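Local structure of ginlfy protein (Ginkgo biloba, 4UDE) at residues E13-Y18 / K70-A75; Y22-K27 / Y57-L62. The protein is probably a DNA-binding transcription factor of the FLO/LFY family, represented here by its SAM oligomerization domain. All coordinates share one frame; numbering follows the deposited sequence.

Contact 1: residues E13-Y18 / K70-A75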
ATOM      1  N   GLU A  13       1.979   6.499  -6.661  1.00 29.42           N
ATOM      2  CA  GLU A  13       2.479   7.699  -5.997  1.00 29.14           C
ATOM      3  C   GLU A  13       2.814   7.459  -4.535  1.00 32.21           C
ATOM      4  O   GLU A  13       3.836   7.956  -4.072  1.00 33.25           O
ATOM      5  CB  GLU A  13       1.488   8.866  -6.137  1.00 30.52           C
ATOM      6  CG  GLU A  13       1.482   9.472  -7.530  1.00 43.08           C
ATOM      7  CD  GLU A  13       2.840   9.933  -8.025  1.00 63.87           C
ATOM      8  OE1 GLU A  13       3.458  10.803  -7.365  1.00 60.28           O
ATOM      9  OE2 GLU A  13       3.296   9.396  -9.061  1.00 54.36           O
ATOM     10  N   LEU A  14       1.955   6.730  -3.801  1.00 26.39           N
ATOM     11  CA  LEU A  14       2.210   6.428  -2.393  1.00 26.76           C
ATOM     12  C   LEU A  14       3.461   5.537  -2.192  1.00 30.28           C
ATOM     13  O   LEU A  14       4.285   5.789  -1.308  1.00 28.36           O
ATOM     14  CB  LEU A  14       0.981   5.744  -1.745  1.00 26.41           C
ATOM     15  CG  LEU A  14       1.127   5.253  -0.271  1.00 29.71           C
ATOM     16  CD1 LEU A  14       1.299   6.411   0.699  1.00 28.69           C
ATOM     17  CD2 LEU A  14      -0.044   4.410   0.135  1.00 28.37           C
ATOM     18  N   PHE A  15       3.560   4.488  -3.001  1.00 27.50           N
ATOM     19  CA  PHE A  15       4.586   3.463  -2.879  1.00 26.69           C
ATOM     20  C   PHE A  15       5.890   3.697  -3.653  1.00 32.09           C
ATOM     21  O   PHE A  15       6.815   2.888  -3.521  1.00 32.05           O
ATOM     22  CB  PHE A  15       3.961   2.095  -3.157  1.00 27.19           C
ATOM     23  CG  PHE A  15       2.949   1.682  -2.107  1.00 27.74           C
ATOM     24  CD1 PHE A  15       3.323   1.537  -0.776  1.00 29.60           C
ATOM     25  CD2 PHE A  15       1.643   1.377  -2.461  1.00 28.03           C
ATOM     26  CE1 PHE A  15       2.387   1.163   0.195  1.00 30.72           C
ATOM     27  CE2 PHE A  15       0.711   0.980  -1.497  1.00 30.89           C
ATOM     28  CZ  PHE A  15       1.089   0.868  -0.177  1.00 29.71           C
ATOM     29  N   ARG A  16       5.973   4.808  -4.426  1.00 28.91           N
ATOM     30  CA  ARG A  16       7.158   5.168  -5.214  1.00 30.56           C
ATOM     31  C   ARG A  16       8.353   5.389  -4.272  1.00 36.85           C
ATOM     32  O   ARG A  16       8.232   6.131  -3.300  1.00 37.64           O
ATOM     33  CB  ARG A  16       6.890   6.428  -6.075  1.00 30.49           C
ATOM     34  CG  ARG A  16       7.815   6.540  -7.297  1.00 40.94           C
ATOM     35  CD  ARG A  16       7.588   7.820  -8.109  1.00 47.37           C
ATOM     36  NE  ARG A  16       6.226   7.906  -8.655  1.00 53.75           N
ATOM     37  CZ  ARG A  16       5.802   7.273  -9.747  1.00 69.11           C
ATOM     38  NH1 ARG A  16       6.630   6.505 -10.444  1.00 62.35           N
ATOM     39  NH2 ARG A  16       4.544   7.396 -10.146  1.00 57.38           N
ATOM     40  N   HIS A  17       9.486   4.746  -4.552  1.00 34.72           N
ATOM     41  CA  HIS A  17      10.726   4.817  -3.731  1.00 35.97           C
ATOM     42  C   HIS A  17      10.658   3.862  -2.528  1.00 37.27           C
ATOM     43  O   HIS A  17      11.558   3.875  -1.693  1.00 36.72           O
ATOM     44  CB  HIS A  17      11.115   6.251  -3.257  1.00 37.72           C
ATOM     45  CG  HIS A  17      11.007   7.336  -4.290  1.00 42.26           C
ATOM     46  ND1 HIS A  17      11.732   7.288  -5.481  1.00 44.74           N
ATOM     47  CD2 HIS A  17      10.282   8.482  -4.262  1.00 44.33           C
ATOM     48  CE1 HIS A  17      11.404   8.389  -6.140  1.00 44.37           C
ATOM     49  NE2 HIS A  17      10.534   9.140  -5.446  1.00 44.56           N
ATOM     50  N   TYR A  18       9.611   3.011  -2.468  1.00 30.32           N
ATOM     51  CA  TYR A  18       9.440   2.035  -1.404  1.00 28.33           C
ATOM     52  C   TYR A  18       9.538   0.588  -1.856  1.00 32.28           C
ATOM     53  O   TYR A  18       9.332  -0.307  -1.056  1.00 33.01           O
ATOM     54  CB  TYR A  18       8.192   2.343  -0.568  1.00 28.17           C
ATOM     55  CG  TYR A  18       8.346   3.630   0.218  1.00 27.18           C
ATOM     56  CD1 TYR A  18       8.927   3.632   1.484  1.00 28.29           C
ATOM     57  CD2 TYR A  18       7.919   4.850  -0.309  1.00 27.51           C
ATOM     58  CE1 TYR A  18       9.081   4.814   2.209  1.00 29.03           C
ATOM     59  CE2 TYR A  18       8.068   6.041   0.407  1.00 27.58           C
ATOM     60  CZ  TYR A  18       8.654   6.016   1.665  1.00 34.38           C
ATOM     61  OH  TYR A  18       8.808   7.173   2.386  1.00 35.38           O
ATOM     62  N   LYS A  70       4.897  -0.973   4.575  1.00 27.20           N
ATOM     63  CA  LYS A  70       4.782  -0.400   5.929  1.00 27.10           C
ATOM     64  C   LYS A  70       5.491   0.947   6.050  1.00 29.81           C
ATOM     65  O   LYS A  70       4.944   1.856   6.661  1.00 31.24           O
ATOM     66  CB  LYS A  70       5.342  -1.369   6.981  1.00 29.84           C
ATOM     67  CG  LYS A  70       4.680  -2.748   7.023  1.00 41.24           C
ATOM     68  CD  LYS A  70       3.430  -2.799   7.924  1.00 44.15           C
ATOM     69  CE  LYS A  70       3.702  -2.568   9.399  1.00 47.69           C
ATOM     70  NZ  LYS A  70       4.716  -3.513   9.961  1.00 49.87           N
ATOM     71  N   SER A  71       6.703   1.073   5.491  1.00 25.33           N
ATOM     72  CA  SER A  71       7.491   2.315   5.532  1.00 25.12           C
ATOM     73  C   SER A  71       6.807   3.440   4.768  1.00 28.62           C
ATOM     74  O   SER A  71       6.825   4.586   5.233  1.00 28.35           O
ATOM     75  CB  SER A  71       8.889   2.077   4.964  1.00 26.73           C
ATOM     76  OG  SER A  71       9.710   1.431   5.924  1.00 29.57           O
ATOM     77  N   ALA A  72       6.190   3.110   3.601  1.00 24.63           N
ATOM     78  CA  ALA A  72       5.487   4.086   2.770  1.00 24.32           C
ATOM     79  C   ALA A  72       4.277   4.640   3.519  1.00 27.38           C
ATOM     80  O   ALA A  72       4.084   5.850   3.516  1.00 25.63           O
ATOM     81  CB  ALA A  72       5.057   3.453   1.448  1.00 25.32           C
ATOM     82  N   VAL A  73       3.523   3.773   4.235  1.00 26.05           N
ATOM     83  CA  VAL A  73       2.355   4.194   5.035  1.00 26.57           C
ATOM     84  C   VAL A  73       2.814   5.018   6.268  1.00 32.15           C
ATOM     85  O   VAL A  73       2.251   6.079   6.521  1.00 29.72           O
ATOM     86  CB  VAL A  73       1.409   3.010   5.382  1.00 30.22           C
ATOM     87  CG1 VAL A  73       0.246   3.457   6.284  1.00 29.84           C
ATOM     88  CG2 VAL A  73       0.864   2.367   4.110  1.00 30.24           C
ATOM     89  N   ARG A  74       3.885   4.574   6.976  1.00 32.54           N
ATOM     90  CA  ARG A  74       4.434   5.334   8.124  1.00 33.23           C
ATOM     91  C   ARG A  74       4.826   6.734   7.726  1.00 35.69           C
ATOM     92  O   ARG A  74       4.533   7.674   8.460  1.00 35.44           O
ATOM     93  CB  ARG A  74       5.679   4.664   8.709  1.00 33.66           C
ATOM     94  CG  ARG A  74       5.382   3.464   9.540  1.00 43.74           C
ATOM     95  CD  ARG A  74       6.674   2.776   9.900  1.00 40.73           C
ATOM     96  NE  ARG A  74       6.398   1.537  10.610  1.00 35.87           N
ATOM     97  CZ  ARG A  74       7.305   0.599  10.841  1.00 49.08           C
ATOM     98  NH1 ARG A  74       8.550   0.742  10.399  1.00 37.68           N
ATOM     99  NH2 ARG A  74       6.975  -0.495  11.507  1.00 34.28           N
ATOM    100  N   ALA A  75       5.543   6.867   6.591  1.00 33.24           N
ATOM    101  CA  ALA A  75       6.021   8.158   6.083  1.00 32.79           C
ATOM    102  C   ALA A  75       4.866   9.045   5.732  1.00 35.56           C
ATOM    103  O   ALA A  75       4.911  10.241   6.036  1.00 37.51           O
ATOM    104  CB  ALA A  75       6.905   7.955   4.860  1.00 33.92           C
TER
HETATM  105  O   HOH W   1       4.972   7.518   1.460  1.00 35.70           O
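Leu-14, Phe-15 and Tyr-18, at the C-terminal end of helix 2-15 and in the turn that follows, close over one side of helix 63-83, with Ala-72 at the middle of the contact. Leu-14 contributes its carbonyl O, 3.7 Å from Ala-72 CB, and the branch CD1, which lies near Ala-72 O. A water donates to Ala-72 O at 2.8 Å and bridges the two carbonyls, weakly on the Leu-14 side. The Leu-14 side chain also touches Val-35 and Leu-38 of helix 35-39. Phe-15 directs CD1 at the methyl of Ala-72, CD1 to CB 3.4 Å, and its CE1 looks more distantly at Val-73 CG2. Leu-14 CD2 lies over the rim of one ring face, and Leu-25 and Met-28 of helix 22-30 also pack on this buried ring. Beyond Phe-15 the chain leaves the helix in a type II turn, closed by Tyr-18 N bonding to Phe-15 O. Within it Arg-16 turns back to form a salt bridge with Glu-13, NH2 to OE2 2.6 Å. The turn delivers Tyr-18, whose CG stands anti to its carbonyl carbon (chi1 -67°), with the ring laid on the helix backbone. Ala-72 CA makes a CH-pi contact almost centrally over one face, 3.6 Å from the centroid and 8° off the normal. Ser-71 CB borders the ring at CD1, and farther out the hydroxyl OH meets Ala-75 CB at 3.2 Å. The small side chains of Ala-72 and Ala-75 probably allow the ring to lie this close, and adhesion between the segments rests on methyl, CH-pi and ring packing, with one weakly held bridging water as the polar link.

Contact 2: residues Y22-K27 / Y57-L62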
ATOM      1  N   TYR A  22       4.930  -3.554  -9.489  1.00 35.43           N
ATOM      2  CA  TYR A  22       3.758  -3.319 -10.312  1.00 36.23           C
ATOM      3  C   TYR A  22       2.601  -4.280 -10.054  1.00 40.60           C
ATOM      4  O   TYR A  22       1.475  -3.828  -9.874  1.00 39.95           O
ATOM      5  CB  TYR A  22       4.139  -3.288 -11.809  1.00 38.31           C
ATOM      6  CG  TYR A  22       2.977  -2.893 -12.694  1.00 41.87           C
ATOM      7  CD1 TYR A  22       2.462  -1.601 -12.663  1.00 44.68           C
ATOM      8  CD2 TYR A  22       2.356  -3.824 -13.522  1.00 42.87           C
ATOM      9  CE1 TYR A  22       1.373  -1.236 -13.456  1.00 46.35           C
ATOM     10  CE2 TYR A  22       1.274  -3.466 -14.327  1.00 43.87           C
ATOM     11  CZ  TYR A  22       0.785  -2.169 -14.290  1.00 53.69           C
ATOM     12  OH  TYR A  22      -0.284  -1.789 -15.076  1.00 60.20           O
ATOM     13  N   MET A  23       2.882  -5.588 -10.036  1.00 39.00           N
ATOM     14  CA  MET A  23       1.904  -6.644  -9.792  1.00 39.97           C
ATOM     15  C   MET A  23       1.359  -6.657  -8.357  1.00 38.29           C
ATOM     16  O   MET A  23       0.261  -7.160  -8.138  1.00 35.64           O
ATOM     17  CB  MET A  23       2.491  -8.008 -10.159  1.00 44.34           C
ATOM     18  CG  MET A  23       2.405  -8.306 -11.638  1.00 51.64           C
ATOM     19  SD  MET A  23       2.871 -10.028 -11.954  1.00 59.87           S
ATOM     20  CE  MET A  23       1.195 -10.805 -11.997  1.00 56.56           C
ATOM     21  N   THR A  24       2.140  -6.149  -7.372  1.00 32.54           N
ATOM     22  CA  THR A  24       1.660  -6.019  -5.992  1.00 30.82           C
ATOM     23  C   THR A  24       0.633  -4.864  -5.997  1.00 32.04           C
ATOM     24  O   THR A  24      -0.460  -5.040  -5.476  1.00 30.81           O
ATOM     25  CB  THR A  24       2.824  -5.776  -5.027  1.00 32.32           C
ATOM     26  OG1 THR A  24       3.767  -6.865  -5.122  1.00 30.31           O
ATOM     27  CG2 THR A  24       2.354  -5.592  -3.593  1.00 24.18           C
ATOM     28  N   LEU A  25       0.955  -3.735  -6.660  1.00 29.27           N
ATOM     29  CA  LEU A  25       0.074  -2.558  -6.779  1.00 30.10           C
ATOM     30  C   LEU A  25      -1.231  -2.913  -7.460  1.00 33.53           C
ATOM     31  O   LEU A  25      -2.304  -2.540  -6.976  1.00 32.94           O
ATOM     32  CB  LEU A  25       0.768  -1.383  -7.515  1.00 30.35           C
ATOM     33  CG  LEU A  25       2.006  -0.814  -6.822  1.00 37.01           C
ATOM     34  CD1 LEU A  25       2.733   0.190  -7.704  1.00 36.57           C
ATOM     35  CD2 LEU A  25       1.647  -0.200  -5.477  1.00 41.10           C
ATOM     36  N   THR A  26      -1.126  -3.653  -8.577  1.00 29.40           N
ATOM     37  CA  THR A  26      -2.232  -4.158  -9.391  1.00 29.04           C
ATOM     38  C   THR A  26      -3.172  -4.995  -8.514  1.00 30.19           C
ATOM     39  O   THR A  26      -4.381  -4.802  -8.579  1.00 30.62           O
ATOM     40  CB  THR A  26      -1.652  -4.923 -10.607  1.00 39.92           C
ATOM     41  OG1 THR A  26      -1.337  -3.972 -11.622  1.00 46.13           O
ATOM     42  CG2 THR A  26      -2.597  -5.934 -11.174  1.00 43.09           C
ATOM     43  N   LYS A  27      -2.619  -5.903  -7.705  1.00 25.01           N
ATOM     44  CA  LYS A  27      -3.440  -6.723  -6.842  1.00 26.45           C
ATOM     45  C   LYS A  27      -4.141  -5.897  -5.749  1.00 30.95           C
ATOM     46  O   LYS A  27      -5.315  -6.128  -5.490  1.00 31.19           O
ATOM     47  CB  LYS A  27      -2.634  -7.898  -6.253  1.00 29.02           C
ATOM     48  CG  LYS A  27      -3.506  -8.940  -5.532  1.00 33.32           C
ATOM     49  CD  LYS A  27      -4.650  -9.545  -6.349  1.00 39.19           C
ATOM     50  CE  LYS A  27      -4.181 -10.469  -7.447  1.00 45.37           C
ATOM     51  NZ  LYS A  27      -5.326 -10.986  -8.243  1.00 54.32           N
ATOM     52  N   TYR A  57      -4.115 -14.282  -1.875  1.00 33.88           N
ATOM     53  CA  TYR A  57      -3.993 -13.678  -3.192  1.00 34.73           C
ATOM     54  C   TYR A  57      -2.791 -14.152  -3.988  1.00 41.90           C
ATOM     55  O   TYR A  57      -2.687 -13.908  -5.198  1.00 42.09           O
ATOM     56  CB  TYR A  57      -4.175 -12.152  -3.096  1.00 35.36           C
ATOM     57  CG  TYR A  57      -5.584 -11.808  -2.654  1.00 37.22           C
ATOM     58  CD1 TYR A  57      -6.630 -11.760  -3.572  1.00 38.55           C
ATOM     59  CD2 TYR A  57      -5.900 -11.667  -1.302  1.00 39.01           C
ATOM     60  CE1 TYR A  57      -7.943 -11.502  -3.167  1.00 39.36           C
ATOM     61  CE2 TYR A  57      -7.219 -11.439  -0.881  1.00 39.92           C
ATOM     62  CZ  TYR A  57      -8.235 -11.352  -1.821  1.00 48.90           C
ATOM     63  OH  TYR A  57      -9.538 -11.108  -1.435  1.00 53.63           O
ATOM     64  N   ARG A  58      -1.928 -14.917  -3.309  1.00 40.18           N
ATOM     65  CA  ARG A  58      -0.738 -15.561  -3.869  1.00 40.86           C
ATOM     66  C   ARG A  58       0.196 -14.593  -4.587  1.00 43.19           C
ATOM     67  O   ARG A  58       0.839 -14.962  -5.572  1.00 42.74           O
ATOM     68  CB  ARG A  58      -1.098 -16.812  -4.719  1.00 42.12           C
ATOM     69  CG  ARG A  58      -2.105 -17.751  -4.041  1.00 51.88           C
ATOM     70  CD  ARG A  58      -1.932 -19.195  -4.453  1.00 59.14           C
ATOM     71  NE  ARG A  58      -1.358 -19.938  -3.339  1.00 71.25           N
ATOM     72  CZ  ARG A  58      -0.358 -20.812  -3.423  1.00 75.12           C
ATOM     73  NH1 ARG A  58       0.170 -21.119  -4.603  1.00 43.84           N
ATOM     74  NH2 ARG A  58       0.093 -21.414  -2.336  1.00 65.61           N
ATOM     75  N   VAL A  59       0.313 -13.363  -4.053  1.00 38.57           N
ATOM     76  CA  VAL A  59       1.233 -12.400  -4.640  1.00 37.64           C
ATOM     77  C   VAL A  59       2.654 -12.714  -4.159  1.00 36.27           C
ATOM     78  O   VAL A  59       2.852 -13.104  -3.010  1.00 32.80           O
ATOM     79  CB  VAL A  59       0.818 -10.884  -4.547  1.00 41.90           C
ATOM     80  CG1 VAL A  59      -0.689 -10.708  -4.472  1.00 41.09           C
ATOM     81  CG2 VAL A  59       1.484 -10.165  -3.396  1.00 41.96           C
ATOM     82  N   ASP A  60       3.621 -12.639  -5.059  1.00 34.03           N
ATOM     83  CA  ASP A  60       5.004 -12.873  -4.665  1.00 34.85           C
ATOM     84  C   ASP A  60       5.573 -11.550  -4.133  1.00 39.47           C
ATOM     85  O   ASP A  60       5.665 -10.563  -4.882  1.00 39.06           O
ATOM     86  CB  ASP A  60       5.834 -13.396  -5.847  1.00 37.35           C
ATOM     87  CG  ASP A  60       7.283 -13.684  -5.498  1.00 50.25           C
ATOM     88  OD1 ASP A  60       7.530 -14.344  -4.450  1.00 49.27           O
ATOM     89  OD2 ASP A  60       8.169 -13.264  -6.272  1.00 60.97           O
ATOM     90  N   LEU A  61       5.866 -11.507  -2.836  1.00 36.32           N
ATOM     91  CA  LEU A  61       6.434 -10.310  -2.209  1.00 36.50           C
ATOM     92  C   LEU A  61       7.884 -10.546  -1.826  1.00 39.99           C
ATOM     93  O   LEU A  61       8.171 -11.493  -1.094  1.00 38.04           O
ATOM     94  CB  LEU A  61       5.666  -9.900  -0.940  1.00 36.33           C
ATOM     95  CG  LEU A  61       4.224  -9.453  -1.098  1.00 40.19           C
ATOM     96  CD1 LEU A  61       3.590  -9.222   0.261  1.00 39.16           C
ATOM     97  CD2 LEU A  61       4.132  -8.209  -1.930  1.00 41.29           C
ATOM     98  N   LEU A  62       8.789  -9.651  -2.271  1.00 37.96           N
ATOM     99  CA  LEU A  62      10.199  -9.667  -1.859  1.00 37.25           C
ATOM    100  C   LEU A  62      10.202  -9.221  -0.399  1.00 40.77           C
ATOM    101  O   LEU A  62       9.202  -8.655   0.061  1.00 40.37           O
ATOM    102  CB  LEU A  62      11.047  -8.705  -2.727  1.00 36.53           C
ATOM    103  CG  LEU A  62      11.011  -8.925  -4.251  1.00 40.93           C
ATOM    104  CD1 LEU A  62      11.746  -7.825  -4.982  1.00 40.80           C
ATOM    105  CD2 LEU A  62      11.592 -10.280  -4.653  1.00 42.61           C
TER
HETATM  106  O   HOH W   2       4.428  -8.939  -6.791  1.00 38.12           O
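Lys-27 lies with its stem against Val-59 and Tyr-57 where helix 22-30 meets the loop leading into helix 63-83. The lysine reaches across with its aliphatic part: CG stands anti to the backbone N (chi1 -170°), and bends at chi2 and chi3 fold the chain beside the loop. Its CG presses on Val-59 CG1 at 3.5 Å, a tight carbon pair, while the Lys-27 and Tyr-57 side chains cross at about a right angle, with Lys-27 CD 4.1 Å from Tyr-57 CD1. The ammonium end is paired in a salt bridge with Glu-30 of its own helix. With an alanine here, the stem is lost, which would probably open a gap beside Val-59 and Tyr-57 and leave Glu-30 without its charged mate. One turn earlier, Thr-24 meets Leu-61 CD2 with both branches, OG1 at 3.5 Å and CG2 at 3.6 Å. A water donates to Thr-24 OG1 (2.7 Å) and to Asp-60 O (2.8 Å), bridging hydroxyl and loop carbonyl across a direct separation of 4.2 Å; OG1 also hydrogen-bonds to Glu-65. Val-59 and Leu-61 rest on helix 43-55 as well, through Leu-53 and through Ile-50 and Val-54. The loop between helix 43-55 and helix 63-83 thus packs against helix 22-30, within the five-helix bundle with a long C-terminal helix that marks a SAM domain.

Contact 1 is the more deeply set, partly buried, with its centre about 7 Å from that of the chain, against about 11 Å for contact 2, a surface contact. They share no segment, but helices 2-15 and 22-30 follow each other in the chain and meet at Phe-15 CD2 and Leu-25 CD2, 3.4 Å apart. In sequence, both segments of contact 2 fall between those of contact 1, and its loop leads into helix 63-83, on which contact 1 is built. Aromatic rings on small helix residues dominate the inner contact, whereas the outer one uses branched aliphatic groups and a lysine stem. The water of contact 1 is weakly held on one side; that of contact 2 has two short bonds.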